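Local coordinates for 2-aminomuconate 6-semialdehyde dehydrogenase (Burkholderia cenocepacia, PDB 4U3W), which probably oxidises 2-aminomuconate 6-semialdehyde to 2-aminomuconate with a nicotinamide coenzyme, as a member of the aldehyde dehydrogenase family, at residues His69-Ala74 and Gly190-Ala195; Asn156-Lys161 and Ser495-Val500; Pro241-Ile246 and Gly265-Ser270. One frame throughout, in Å; residues are numbered along the deposited sequence.

Contact 1. Residues His69-Ala74 and Gly190-Ala195; sequences HAAQKA and GNCVVA
Gln72, on the helix at 69-74, reaches Gly190 and Cys192 with the nitrogen of its side-chain amide. Each of the two N-H groups of NE2 has its own acceptor. One is directed at Gly190 O, 2.9 Å from Gln72 NE2, nearly straight (169°) and in the carbonyl plane on a lone pair. The other meets Cys192 SG at 3.3 Å from NE2, straighter still at 172°. Both acceptors lie almost exactly in the plane of the amide, so the pair of bonds fixes the rotation of the carboxamide about its last torsion.

The backbone of Gln72 does not aim its CB at the strand; a bend in the side chain brings the amide there. CG stands beside the backbone N, 3.9 Å from Cys192 SG, and the turn at chi2 (-71°) carries the amide on to Gly190 and Cys192. The CB of Cys192 points toward the helix. Its SG, held beside its own backbone N, also rests against the methyl of Ala71, 3.7 Å from Ala71 CB. Ala68 and Trp76, on the same helix, touch the Cys192 side chain as well.

Gly190, with positive phi, is the C-prime residue of the Schellman motif ending helix 175-188. Asn191 turns away, giving ND2 to Tyr494 O and Ala186 O and receiving Gly164 N on OD1. Cys192 then enters the sheet beside Gly164 and Ile166, so helix 58-76 lies over the beginning of strand 192-196.

The chemistry is that of a buried amide donor satisfied by one carbonyl and one sulfur: the thiol accepts a hydrogen bond from the glutamine while taking part in apolar contact with alanine, consistent with a mixed polar and apolar seam between helix and sheet.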
loop_
_atom_site.group_PDB
_atom_site.type_symbol
_atom_site.label_atom_id
_atom_site.label_comp_id
_atom_site.label_asym_id
_atom_site.label_seq_id
_atom_site.Cartn_x
_atom_site.Cartn_y
_atom_site.Cartn_z
ATOM N N HIS A 69 20.109 -9.097 -25.102
ATOM C CA HIS A 69 19.075 -8.351 -25.816
ATOM C C HIS A 69 18.226 -9.210 -26.736
ATOM O O HIS A 69 16.992 -9.024 -26.822
ATOM C CB HIS A 69 19.680 -7.187 -26.603
ATOM C CG HIS A 69 19.669 -5.915 -25.817
ATOM N ND1 HIS A 69 18.503 -5.252 -25.498
ATOM C CD2 HIS A 69 20.667 -5.231 -25.208
ATOM C CE1 HIS A 69 18.785 -4.194 -24.757
ATOM N NE2 HIS A 69 20.089 -4.157 -24.568
ATOM N N ALA A 70 18.865 -10.147 -27.431
ATOM C CA ALA A 70 18.104 -11.066 -28.279
ATOM C C ALA A 70 17.156 -11.946 -27.432
ATOM O O ALA A 70 16.033 -12.224 -27.834
ATOM C CB ALA A 70 19.053 -11.928 -29.123
ATOM N N ALA A 71 17.612 -12.368 -26.255
ATOM C CA ALA A 71 16.803 -13.217 -25.364
ATOM C C ALA A 71 15.565 -12.487 -24.816
ATOM O O ALA A 71 14.495 -13.094 -24.595
ATOM C CB ALA A 71 17.707 -13.763 -24.200
ATOM N N GLN A 72 15.687 -11.183 -24.584
ATOM C CA GLN A 72 14.504 -10.382 -24.279
ATOM C C GLN A 72 13.390 -10.569 -25.346
ATOM O O GLN A 72 12.250 -10.967 -25.045
ATOM C CB GLN A 72 14.881 -8.895 -24.209
ATOM C CG GLN A 72 15.478 -8.465 -22.896
ATOM C CD GLN A 72 14.431 -8.446 -21.747
ATOM O OE1 GLN A 72 13.624 -7.547 -21.662
ATOM N NE2 GLN A 72 14.492 -9.442 -20.851
ATOM N N LYS A 73 13.744 -10.316 -26.599
ATOM C CA LYS A 73 12.767 -10.368 -27.672
ATOM C C LYS A 73 12.367 -11.809 -28.008
ATOM O O LYS A 73 11.292 -12.040 -28.536
ATOM C CB LYS A 73 13.319 -9.651 -28.921
ATOM C CG LYS A 73 13.870 -8.268 -28.593
ATOM C CD LYS A 73 14.478 -7.575 -29.796
ATOM C CE LYS A 73 15.788 -6.865 -29.396
ATOM N NZ LYS A 73 16.613 -6.411 -30.558
ATOM N N ALA A 74 13.223 -12.785 -27.722
ATOM C CA ALA A 74 12.862 -14.161 -28.032
ATOM C C ALA A 74 11.819 -14.697 -27.051
ATOM O O ALA A 74 11.374 -15.842 -27.184
ATOM C CB ALA A 74 14.069 -15.059 -28.033
ATOM N N GLY A 190 11.865 -10.117 -15.008
ATOM C CA GLY A 190 11.782 -10.448 -16.415
ATOM C C GLY A 190 12.906 -9.847 -17.219
ATOM O O GLY A 190 12.813 -9.800 -18.458
ATOM N N ASN A 191 13.959 -9.364 -16.538
ATOM C CA ASN A 191 15.162 -8.897 -17.275
ATOM C C ASN A 191 16.072 -10.026 -17.693
ATOM O O ASN A 191 16.061 -11.095 -17.065
ATOM C CB ASN A 191 16.014 -7.944 -16.432
ATOM C CG ASN A 191 15.238 -6.773 -15.919
ATOM O OD1 ASN A 191 15.000 -5.810 -16.659
ATOM N ND2 ASN A 191 14.835 -6.826 -14.624
ATOM N N CYS A 192 16.927 -9.773 -18.696
ATOM C CA CYS A 192 18.087 -10.606 -18.873
ATOM C C CYS A 192 19.281 -9.982 -18.131
ATOM O O CYS A 192 19.280 -8.797 -17.787
ATOM C CB CYS A 192 18.432 -10.776 -20.383
ATOM S SG CYS A 192 16.983 -11.615 -21.214
ATOM N N VAL A 193 20.324 -10.772 -17.923
ATOM C CA VAL A 193 21.425 -10.374 -17.042
ATOM C C VAL A 193 22.807 -10.631 -17.721
ATOM O O VAL A 193 23.001 -11.676 -18.318
ATOM C CB VAL A 193 21.324 -11.169 -15.706
ATOM C CG1 VAL A 193 22.639 -11.215 -14.964
ATOM C CG2 VAL A 193 20.159 -10.631 -14.806
ATOM N N VAL A 194 23.738 -9.701 -17.580
ATOM C CA VAL A 194 25.137 -9.900 -17.881
ATOM C C VAL A 194 25.876 -9.569 -16.590
ATOM O O VAL A 194 25.833 -8.425 -16.126
ATOM C CB VAL A 194 25.649 -8.985 -19.009
ATOM C CG1 VAL A 194 27.216 -9.172 -19.202
ATOM C CG2 VAL A 194 24.910 -9.287 -20.300
ATOM N N ALA A 195 26.496 -10.589 -15.998
ATOM C CA ALA A 195 27.014 -10.461 -14.656
ATOM C C ALA A 195 28.500 -10.750 -14.599
ATOM O O ALA A 195 28.956 -11.767 -15.095
ATOM C CB ALA A 195 26.279 -11.413 -13.705
#

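Contact 2. Residues Asn156-Lys161 and Ser495-Val500; sequences NYVTRK and SELTNV. With MG (magnesium ion), chain E.
Tyr157 and Val500 form one of three hydrogen-bonded pairs in this antiparallel ladder, with Tyr157 N 2.9 Å from Val500 O. From Tyr157 CB, a chi1 of 53° sets the ring between the backbone N and carbonyl carbon, on the side where Val500 also points. Along the ring, CD1 comes near the Val500 carbonyl oxygen, while CE1 nears CG1. CE2 lies 3.8 Å from Val500 CB, which sits over the ring face in a CH-pi contact. CZ meets Val500 CG1 at 3.5 Å, and OH, 3.4 Å from the same methyl, is hydrogen-bonded to His449 of the second subunit; the ring also stacks on Tyr143 of the third.

On the face of Val158 and Leu497, which pack together, Asn499 turns its ND2 to Asn156 OD1 (3.2 Å), the amide planes only 12° apart; Asn156 ND2 bonds to Thr146 OG1. At the opposite end, Ser495 O binds a magnesium ion at 2.0 Å, with Asp492 and two waters; one water bridges Leu497 N and Glu496 OE1, itself salt-bridged to Arg484 of the second subunit. Asn499 and Val500 continue the sheet into that subunit, as expected of the protruding oligomerisation sheet of tetrameric aldehyde dehydrogenases.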
loop_
_atom_site.group_PDB
_atom_site.type_symbol
_atom_site.label_atom_id
_atom_site.label_comp_id
_atom_site.label_asym_id
_atom_site.label_seq_id
_atom_site.Cartn_x
_atom_site.Cartn_y
_atom_site.Cartn_z
ATOM N N ASN A 156 -6.400 5.373 -14.666
ATOM C CA ASN A 156 -4.959 5.191 -14.728
ATOM C C ASN A 156 -4.589 3.890 -14.077
ATOM O O ASN A 156 -5.086 3.593 -12.984
ATOM C CB ASN A 156 -4.193 6.299 -13.979
ATOM C CG ASN A 156 -4.542 7.699 -14.444
ATOM O OD1 ASN A 156 -3.796 8.317 -15.251
ATOM N ND2 ASN A 156 -5.651 8.243 -13.913
ATOM N N TYR A 157 -3.733 3.095 -14.702
ATOM C CA TYR A 157 -3.127 2.053 -13.908
ATOM C C TYR A 157 -1.630 1.908 -14.217
ATOM O O TYR A 157 -1.168 2.201 -15.353
ATOM C CB TYR A 157 -3.862 0.730 -14.108
ATOM C CG TYR A 157 -3.978 0.367 -15.581
ATOM C CD1 TYR A 157 -5.090 0.749 -16.332
ATOM C CD2 TYR A 157 -3.004 -0.388 -16.181
ATOM C CE1 TYR A 157 -5.172 0.428 -17.733
ATOM C CE2 TYR A 157 -3.085 -0.753 -17.587
ATOM C CZ TYR A 157 -4.184 -0.347 -18.329
ATOM O OH TYR A 157 -4.231 -0.728 -19.677
ATOM N N VAL A 158 -0.875 1.474 -13.206
ATOM C CA VAL A 158 0.566 1.449 -13.339
ATOM C C VAL A 158 1.091 0.056 -13.627
ATOM O O VAL A 158 0.895 -0.837 -12.824
ATOM C CB VAL A 158 1.251 1.997 -12.076
ATOM C CG1 VAL A 158 2.790 1.959 -12.289
ATOM C CG2 VAL A 158 0.768 3.413 -11.851
ATOM N N THR A 159 1.686 -0.142 -14.815
ATOM C CA THR A 159 2.234 -1.434 -15.214
ATOM C C THR A 159 3.759 -1.434 -15.035
ATOM O O THR A 159 4.380 -0.378 -14.928
ATOM C CB THR A 159 1.925 -1.775 -16.683
ATOM O OG1 THR A 159 2.667 -0.895 -17.556
ATOM C CG2 THR A 159 0.421 -1.642 -16.960
ATOM N N ARG A 160 4.361 -2.623 -14.965
ATOM C CA ARG A 160 5.825 -2.769 -14.840
ATOM C C ARG A 160 6.221 -3.702 -15.955
ATOM O O ARG A 160 5.497 -4.674 -16.244
ATOM C CB ARG A 160 6.219 -3.342 -13.480
ATOM C CG ARG A 160 5.976 -2.421 -12.269
ATOM C CD ARG A 160 6.770 -3.009 -11.082
ATOM N NE ARG A 160 6.557 -2.364 -9.790
ATOM C CZ ARG A 160 5.964 -2.960 -8.744
ATOM N NH1 ARG A 160 5.523 -4.210 -8.849
ATOM N NH2 ARG A 160 5.799 -2.313 -7.586
ATOM N N LYS A 161 7.300 -3.378 -16.660
ATOM C CA LYS A 161 7.850 -4.308 -17.601
ATOM C C LYS A 161 9.371 -4.332 -17.273
ATOM O O LYS A 161 9.864 -3.441 -16.570
ATOM C CB LYS A 161 7.534 -3.893 -19.090
ATOM C CG LYS A 161 8.024 -2.503 -19.521
ATOM C CD LYS A 161 7.859 -2.187 -21.097
ATOM C CE LYS A 161 6.389 -1.972 -21.465
ATOM N NZ LYS A 161 5.782 -0.849 -20.700
ATOM N N SER A 495 12.405 -2.715 -12.946
ATOM C CA SER A 495 11.312 -2.543 -13.913
ATOM C C SER A 495 11.200 -1.111 -14.442
ATOM O O SER A 495 11.502 -0.164 -13.706
ATOM C CB SER A 495 9.949 -2.899 -13.289
ATOM O OG SER A 495 9.872 -4.269 -13.018
ATOM N N GLU A 496 10.674 -0.954 -15.662
ATOM C CA GLU A 496 10.200 0.375 -16.062
ATOM C C GLU A 496 8.704 0.460 -15.672
ATOM O O GLU A 496 7.928 -0.424 -16.042
ATOM C CB GLU A 496 10.373 0.655 -17.568
ATOM C CG GLU A 496 11.807 1.211 -18.000
ATOM C CD GLU A 496 12.268 2.583 -17.362
ATOM O OE1 GLU A 496 11.504 3.307 -16.727
ATOM O OE2 GLU A 496 13.450 2.932 -17.510
ATOM N N LEU A 497 8.339 1.493 -14.908
ATOM C CA LEU A 497 6.935 1.788 -14.584
ATOM C C LEU A 497 6.316 2.510 -15.767
ATOM O O LEU A 497 6.914 3.474 -16.265
ATOM C CB LEU A 497 6.810 2.686 -13.366
ATOM C CG LEU A 497 6.856 1.993 -12.018
ATOM C CD1 LEU A 497 8.142 1.169 -11.891
ATOM C CD2 LEU A 497 6.686 3.022 -10.874
ATOM N N THR A 498 5.127 2.084 -16.172
ATOM C CA THR A 498 4.373 2.840 -17.155
ATOM C C THR A 498 3.003 3.157 -16.576
ATOM O O THR A 498 2.327 2.260 -16.091
ATOM C CB THR A 498 4.190 2.074 -18.497
ATOM O OG1 THR A 498 5.470 1.789 -19.064
ATOM C CG2 THR A 498 3.313 2.940 -19.549
ATOM N N ASN A 499 2.647 4.427 -16.569
ATOM C CA ASN A 499 1.285 4.822 -16.242
ATOM C C ASN A 499 0.447 4.819 -17.541
ATOM O O ASN A 499 0.796 5.523 -18.495
ATOM C CB ASN A 499 1.269 6.194 -15.568
ATOM C CG ASN A 499 -0.125 6.577 -15.059
ATOM O OD1 ASN A 499 -0.706 5.881 -14.222
ATOM N ND2 ASN A 499 -0.671 7.669 -15.578
ATOM N N VAL A 500 -0.565 3.958 -17.598
ATOM C CA VAL A 500 -1.478 3.874 -18.727
ATOM C C VAL A 500 -2.765 4.628 -18.348
ATOM O O VAL A 500 -3.421 4.278 -17.341
ATOM C CB VAL A 500 -1.808 2.432 -19.124
ATOM C CG1 VAL A 500 -2.919 2.378 -20.215
ATOM C CG2 VAL A 500 -0.549 1.647 -19.497
HETATM MG MG MG E . 12.098 1.329 -12.529
HETATM O O HOH W 1 10.956 2.965 -14.093
HETATM O O HOH W 2 14.344 1.661 -12.458
#

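Contact 3. Residues Pro241-Ile246 and Gly265-Ser270; sequences PDISAI and GVKEVS
Lys267 makes the charged part of the contact, its ammonium gripping the main-chain oxygens of Pro241 and Ile243. Its NZ lies 2.8 Å from Pro241 O, coming from well above that carbonyl plane, and 2.8 Å from Ile243 O, this time almost in line with the C=O bond (170°). A bend at chi2 (-55°) lays the otherwise extended chain along the loop, its CD 3.2 Å from Ile243 O.

Backbone bonds follow where the loops become strands. A weak one links Glu268 N to Ser244 O; Ile246 N then donates to Glu268 O at 2.9 Å, and Ser270 N to Ile246 O at 3.0 Å. This zigzag is that of parallel neighbours, here the two strands of a beta-alpha-beta unit whose helix is 252-261, in the Rossmann-like coenzyme domain of the family. Within the second strand, the Glu268 carboxylate folds back so that OE1 takes Val269 N on its anti lone pair.

Apolar contacts are few. On one face of the sheet Ala245 CB lies 3.8 Å from Glu268 CB, and Leu163 and Ile166 touch Ala245. On the other, Ile246 and Val269 both pack on Val262, and Met259 of the second subunit meets Val269.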
loop_
_atom_site.group_PDB
_atom_site.type_symbol
_atom_site.label_atom_id
_atom_site.label_comp_id
_atom_site.label_asym_id
_atom_site.label_seq_id
_atom_site.Cartn_x
_atom_site.Cartn_y
_atom_site.Cartn_z
ATOM N N PRO A 241 26.644 0.619 -24.665
ATOM C CA PRO A 241 25.454 1.441 -24.882
ATOM C C PRO A 241 24.128 0.656 -24.888
ATOM O O PRO A 241 23.084 1.282 -24.898
ATOM C CB PRO A 241 25.720 2.090 -26.242
ATOM C CG PRO A 241 26.705 1.194 -26.918
ATOM C CD PRO A 241 27.486 0.484 -25.871
ATOM N N ASP A 242 24.160 -0.673 -24.929
ATOM C CA ASP A 242 22.913 -1.416 -25.006
ATOM C C ASP A 242 22.483 -2.066 -23.671
ATOM O O ASP A 242 21.506 -2.855 -23.637
ATOM C CB ASP A 242 23.041 -2.482 -26.084
ATOM C CG ASP A 242 23.268 -1.869 -27.470
ATOM O OD1 ASP A 242 22.724 -0.781 -27.740
ATOM O OD2 ASP A 242 24.057 -2.446 -28.232
ATOM N N ILE A 243 23.204 -1.800 -22.580
ATOM C CA ILE A 243 22.699 -2.259 -21.279
ATOM C C ILE A 243 21.655 -1.269 -20.835
ATOM O O ILE A 243 21.654 -0.118 -21.264
ATOM C CB ILE A 243 23.768 -2.336 -20.159
ATOM C CG1 ILE A 243 24.452 -0.983 -20.070
ATOM C CG2 ILE A 243 24.740 -3.450 -20.421
ATOM C CD1 ILE A 243 25.089 -0.702 -18.775
ATOM N N SER A 244 20.761 -1.702 -19.965
ATOM C CA SER A 244 19.690 -0.817 -19.497
ATOM C C SER A 244 19.994 -0.213 -18.109
ATOM O O SER A 244 19.469 0.829 -17.732
ATOM C CB SER A 244 18.375 -1.606 -19.408
ATOM O OG SER A 244 18.149 -2.305 -20.613
ATOM N N ALA A 245 20.819 -0.898 -17.343
ATOM C CA ALA A 245 21.064 -0.495 -15.954
ATOM C C ALA A 245 22.341 -1.143 -15.483
ATOM O O ALA A 245 22.716 -2.182 -16.035
ATOM C CB ALA A 245 19.919 -0.943 -15.039
ATOM N N ILE A 246 22.966 -0.562 -14.447
ATOM C CA ILE A 246 24.100 -1.183 -13.776
ATOM C C ILE A 246 23.734 -1.263 -12.278
ATOM O O ILE A 246 23.325 -0.256 -11.707
ATOM C CB ILE A 246 25.395 -0.377 -13.892
ATOM C CG1 ILE A 246 25.904 -0.377 -15.330
ATOM C CG2 ILE A 246 26.516 -0.987 -13.005
ATOM C CD1 ILE A 246 26.415 -1.784 -15.758
ATOM N N GLY A 265 24.440 7.327 -21.835
ATOM C CA GLY A 265 23.218 6.580 -22.079
ATOM C C GLY A 265 22.111 6.790 -21.029
ATOM O O GLY A 265 20.993 6.324 -21.221
ATOM N N VAL A 266 22.391 7.577 -19.992
ATOM C CA VAL A 266 21.444 7.811 -18.903
ATOM C C VAL A 266 20.904 6.467 -18.390
ATOM O O VAL A 266 19.704 6.269 -18.247
ATOM C CB VAL A 266 20.239 8.738 -19.330
ATOM C CG1 VAL A 266 19.628 9.389 -18.069
ATOM C CG2 VAL A 266 20.670 9.809 -20.316
ATOM N N LYS A 267 21.813 5.549 -18.114
ATOM C CA LYS A 267 21.418 4.231 -17.646
ATOM C C LYS A 267 20.962 4.328 -16.218
ATOM O O LYS A 267 21.499 5.114 -15.432
ATOM C CB LYS A 267 22.565 3.217 -17.738
ATOM C CG LYS A 267 23.196 3.164 -19.142
ATOM C CD LYS A 267 22.149 2.894 -20.237
ATOM C CE LYS A 267 22.806 2.686 -21.618
ATOM N NZ LYS A 267 21.796 2.323 -22.679
ATOM N N GLU A 268 20.007 3.489 -15.854
ATOM C CA GLU A 268 19.708 3.356 -14.431
ATOM C C GLU A 268 20.904 2.811 -13.668
ATOM O O GLU A 268 21.744 2.076 -14.214
ATOM C CB GLU A 268 18.497 2.451 -14.222
ATOM C CG GLU A 268 17.205 3.227 -14.126
ATOM C CD GLU A 268 17.102 3.880 -12.752
ATOM O OE1 GLU A 268 18.166 3.999 -12.081
ATOM O OE2 GLU A 268 15.985 4.245 -12.340
ATOM N N VAL A 269 21.004 3.222 -12.413
ATOM C CA VAL A 269 22.057 2.767 -11.527
ATOM C C VAL A 269 21.499 2.470 -10.139
ATOM O O VAL A 269 20.648 3.209 -9.631
ATOM C CB VAL A 269 23.201 3.819 -11.383
ATOM C CG1 VAL A 269 24.145 3.817 -12.615
ATOM C CG2 VAL A 269 22.618 5.204 -11.167
ATOM N N SER A 270 22.007 1.403 -9.547
ATOM C CA SER A 270 21.760 1.092 -8.141
ATOM C C SER A 270 23.087 0.763 -7.463
ATOM O O SER A 270 23.772 -0.202 -7.838
ATOM C CB SER A 270 20.751 -0.072 -8.000
ATOM O OG SER A 270 20.415 -0.322 -6.602
#

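From the N terminus, helix 58-76 opens contact 1, and strand 153-169 opens contact 2 before 190-195 closes the first loop, so contacts 1 and 2 cross. Contact 3 follows as a short local closure, 241-246 to 265-270, wholly within the long excursion that ends when 495-500 returns to 156-161. All three reach one sheet, in which strand 153-169 neighbours 192-196, 245-249 and 495-503. Contact 1 joins a helix to that sheet, contact 3 pairs two of its parallel strands, and contact 2 continues it outward. The Glu268 side chain of contact 3 lies about 5 Å from a bound magnesium ion, and contacts 2 and 3 both meet the second subunit.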